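Local coordinates for protein peptide synthase (Silicibacter pomeroyi DSS-3, PDB 2QTP) that is of unknown function but may take part in amino-acid metabolism, and adopts a variant of the Bacillus chorismate mutase fold, at residues G81-V86 with Q129-P134. Sequence-based numbering, arbitrary orientation. Where two conformers were deposited one is given.
Sequences GKSAMV and QVLDVP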
ATOM      1  N   GLY A  81      -1.944   2.050   7.443  1.00 65.06           N
ATOM      2  CA  GLY A  81      -0.989   2.884   6.713  1.00 63.74           C
ATOM      3  C   GLY A  81      -1.142   2.641   5.239  1.00 62.20           C
ATOM      4  O   GLY A  81      -1.756   1.659   4.840  1.00 59.09           O
ATOM      5  N   LYS A  82      -0.606   3.548   4.428  1.00 60.41           N
ATOM      6  CA  LYS A  82      -0.701   3.420   2.991  1.00 61.76           C
ATOM      7  C   LYS A  82       0.520   4.070   2.320  1.00 61.93           C
ATOM      8  O   LYS A  82       1.133   4.945   2.885  1.00 60.75           O
ATOM      9  CB  LYS A  82      -2.013   4.037   2.510  1.00 62.03           C
ATOM     10  CG  LYS A  82      -2.155   5.508   2.749  1.00 64.76           C
ATOM     11  CD  LYS A  82      -3.570   5.971   2.426  1.00 71.12           C
ATOM     12  CE  LYS A  82      -3.666   7.473   2.450  1.00 67.46           C
ATOM     13  NZ  LYS A  82      -5.078   7.954   2.303  1.00 69.03           N
ATOM     14  N   SER A  83       0.894   3.586   1.142  1.00 60.49           N
ATOM     15  CA  SER A  83       2.029   4.115   0.413  1.00 61.11           C
ATOM     16  C   SER A  83       1.793   3.914  -1.036  1.00 59.56           C
ATOM     17  O   SER A  83       0.981   3.080  -1.417  1.00 61.00           O
ATOM     18  CB  SER A  83       3.336   3.339   0.751  1.00 59.52           C
ATOM     19  OG  SER A  83       3.769   3.706   2.001  1.00 74.87           O
ATOM     20  N   ALA A  84       2.575   4.613  -1.856  1.00 60.82           N
ATOM     21  CA  ALA A  84       2.512   4.413  -3.305  1.00 62.91           C
ATOM     22  C   ALA A  84       3.920   4.642  -3.885  1.00 61.57           C
ATOM     23  O   ALA A  84       4.676   5.493  -3.437  1.00 62.96           O
ATOM     24  CB  ALA A  84       1.481   5.339  -3.965  1.00 59.99           C
HETATM   25  N   MSE A  85       4.267   3.829  -4.861  1.00 63.70           N
HETATM   26  CA  MSE A  85       5.529   3.961  -5.555  1.00 63.84           C
HETATM   27  C   MSE A  85       5.173   4.172  -7.011  1.00 65.03           C
HETATM   28  O   MSE A  85       4.547   3.314  -7.647  1.00 62.72           O
HETATM   29  CB  MSE A  85       6.399   2.716  -5.414  1.00 62.51           C
HETATM   30  CG  MSE A  85       7.794   2.776  -6.078  1.00 63.78           C
HETATM   31 SE   MSE A  85       8.771   1.095  -5.939  0.75 61.49          SE
HETATM   32  CE  MSE A  85       9.625   1.376  -4.193  1.00 61.54           C
ATOM     33  N   VAL A  86       5.651   5.295  -7.539  0.50 66.58           N
ATOM     34  CA  VAL A  86       5.431   5.669  -8.930  0.50 66.80           C
ATOM     35  C   VAL A  86       6.558   5.100  -9.786  0.50 66.36           C
ATOM     36  O   VAL A  86       7.737   5.122  -9.402  0.50 65.43           O
ATOM     37  CB  VAL A  86       5.409   7.210  -9.090  0.50 67.56           C
ATOM     38  CG1 VAL A  86       4.819   7.616 -10.441  0.50 66.83           C
ATOM     39  CG2 VAL A  86       4.628   7.834  -7.960  0.50 66.35           C
ATOM     40  N   GLN A 129      11.852  -2.883  -6.525  1.00 66.01           N
ATOM     41  CA  GLN A 129      12.302  -2.093  -5.398  1.00 64.77           C
ATOM     42  C   GLN A 129      11.297  -2.182  -4.261  1.00 64.87           C
ATOM     43  O   GLN A 129      10.056  -2.225  -4.472  1.00 64.85           O
ATOM     44  CB  GLN A 129      12.451  -0.619  -5.743  1.00 63.37           C
ATOM     45  CG  GLN A 129      13.644  -0.221  -6.551  1.00 77.50           C
ATOM     46  CD  GLN A 129      13.717   1.297  -6.675  1.00 83.54           C
ATOM     47  OE1 GLN A 129      13.312   2.024  -5.764  1.00 86.75           O
ATOM     48  NE2 GLN A 129      14.229   1.778  -7.793  1.00 92.27           N
ATOM     49  N   VAL A 130      11.856  -2.175  -3.057  1.00 64.01           N
ATOM     50  CA  VAL A 130      11.100  -2.279  -1.824  1.00 64.79           C
ATOM     51  C   VAL A 130      10.419  -0.970  -1.433  1.00 65.31           C
ATOM     52  O   VAL A 130      11.014   0.103  -1.481  1.00 63.88           O
ATOM     53  CB  VAL A 130      12.002  -2.795  -0.650  1.00 64.37           C
ATOM     54  CG1 VAL A 130      11.260  -2.677   0.661  1.00 61.59           C
ATOM     55  CG2 VAL A 130      12.502  -4.239  -0.931  1.00 65.06           C
ATOM     56  N   LEU A 131       9.134  -1.071  -1.091  1.00 65.04           N
ATOM     57  CA  LEU A 131       8.351   0.085  -0.633  1.00 64.56           C
ATOM     58  C   LEU A 131       8.061  -0.174   0.835  1.00 66.19           C
ATOM     59  O   LEU A 131       7.545  -1.233   1.196  1.00 66.50           O
ATOM     60  CB  LEU A 131       7.017   0.200  -1.421  1.00 63.52           C
ATOM     61  CG  LEU A 131       5.963   1.248  -1.079  1.00 64.98           C
ATOM     62  CD1 LEU A 131       6.464   2.694  -1.304  1.00 66.49           C
ATOM     63  CD2 LEU A 131       4.676   0.945  -1.923  1.00 60.15           C
ATOM     64  N   ASP A 132       8.390   0.797   1.671  1.00 66.49           N
ATOM     65  CA  ASP A 132       8.127   0.695   3.079  1.00 71.04           C
ATOM     66  C   ASP A 132       6.761   1.309   3.366  1.00 73.50           C
ATOM     67  O   ASP A 132       6.534   2.476   3.066  1.00 78.28           O
ATOM     68  CB  ASP A 132       9.212   1.432   3.838  1.00 75.84           C
ATOM     69  CG  ASP A 132       9.659   0.696   5.102  1.00 87.90           C
ATOM     70  OD1 ASP A 132       8.807   0.210   5.922  1.00 84.58           O
ATOM     71  OD2 ASP A 132      10.905   0.636   5.266  1.00105.61           O
ATOM     72  N   VAL A 133       5.829   0.510   3.878  1.00 70.32           N
ATOM     73  CA  VAL A 133       4.494   1.009   4.212  1.00 66.94           C
ATOM     74  C   VAL A 133       4.452   1.353   5.715  1.00 65.74           C
ATOM     75  O   VAL A 133       4.613   0.497   6.551  1.00 62.32           O
ATOM     76  CB  VAL A 133       3.403  -0.000   3.868  1.00 63.26           C
ATOM     77  CG1 VAL A 133       2.009   0.679   3.981  1.00 62.11           C
ATOM     78  CG2 VAL A 133       3.652  -0.591   2.483  1.00 59.10           C
ATOM     79  N   PRO A 134       4.255   2.623   6.051  1.00 65.95           N
ATOM     80  CA  PRO A 134       4.204   3.016   7.451  1.00 66.90           C
ATOM     81  C   PRO A 134       2.955   2.479   8.180  1.00 68.52           C
ATOM     82  O   PRO A 134       1.946   2.176   7.548  1.00 70.45           O
ATOM     83  CB  PRO A 134       4.197   4.542   7.374  1.00 65.81           C
ATOM     84  CG  PRO A 134       3.720   4.859   6.050  1.00 68.26           C
ATOM     85  CD  PRO A 134       4.049   3.753   5.143  1.00 66.55           C
TER
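Leu131 and Ser83 meet at the centre of the contact, where the isobutyl group of Leu131 rises against strand 81-86. With CG anti to the backbone N (chi1 175°), the branch reaches Ser83 between the strands: both Leu131 CD1 and Leu131 CD2 lie 3.8 Å from Ser83 CB, and Leu131 CD1 continues toward the carbonyl oxygen of Ala84. Replacement of Leu131 by alanine would probably leave a gap beside Ser83 CB and lose the packing against Met164.

Farther along strand 81-86, selenomethionine Met85 has a chain extended as far as SE that then bends at chi3 (-87°), bringing the terminal methyl over the backbone of 129-131: Met85 CE is 3.3 Å from Val130 O and 4.0 Å from Leu131 CB. Ser83 OG sits close to Pro134 CD, at 3.2 Å, while its hydroxyl is hydrogen-bonded to Ser121 OG on the neighbouring strand. Beyond it, Val133 CG1 packs 3.9 Å from Gly81 C, and Gly81 CA makes a nearly straight CA-H...O contact of 3.1 Å with Pro134 O.

Leu131 also touches Met164, and Val133 touches Ala166 and Ala168. The strands run roughly antiparallel, yet they belong to different sheets, and both side chains and the backbone contact at Gly81 join them. In this variant of the chorismate mutase fold, the two-stranded antiparallel sheet of 131-135 and 148-152 thus sends its first strand across strand 79-86, whose two edges are taken by 120-124 and 162-171, close at Gly81 and diverging toward Met85.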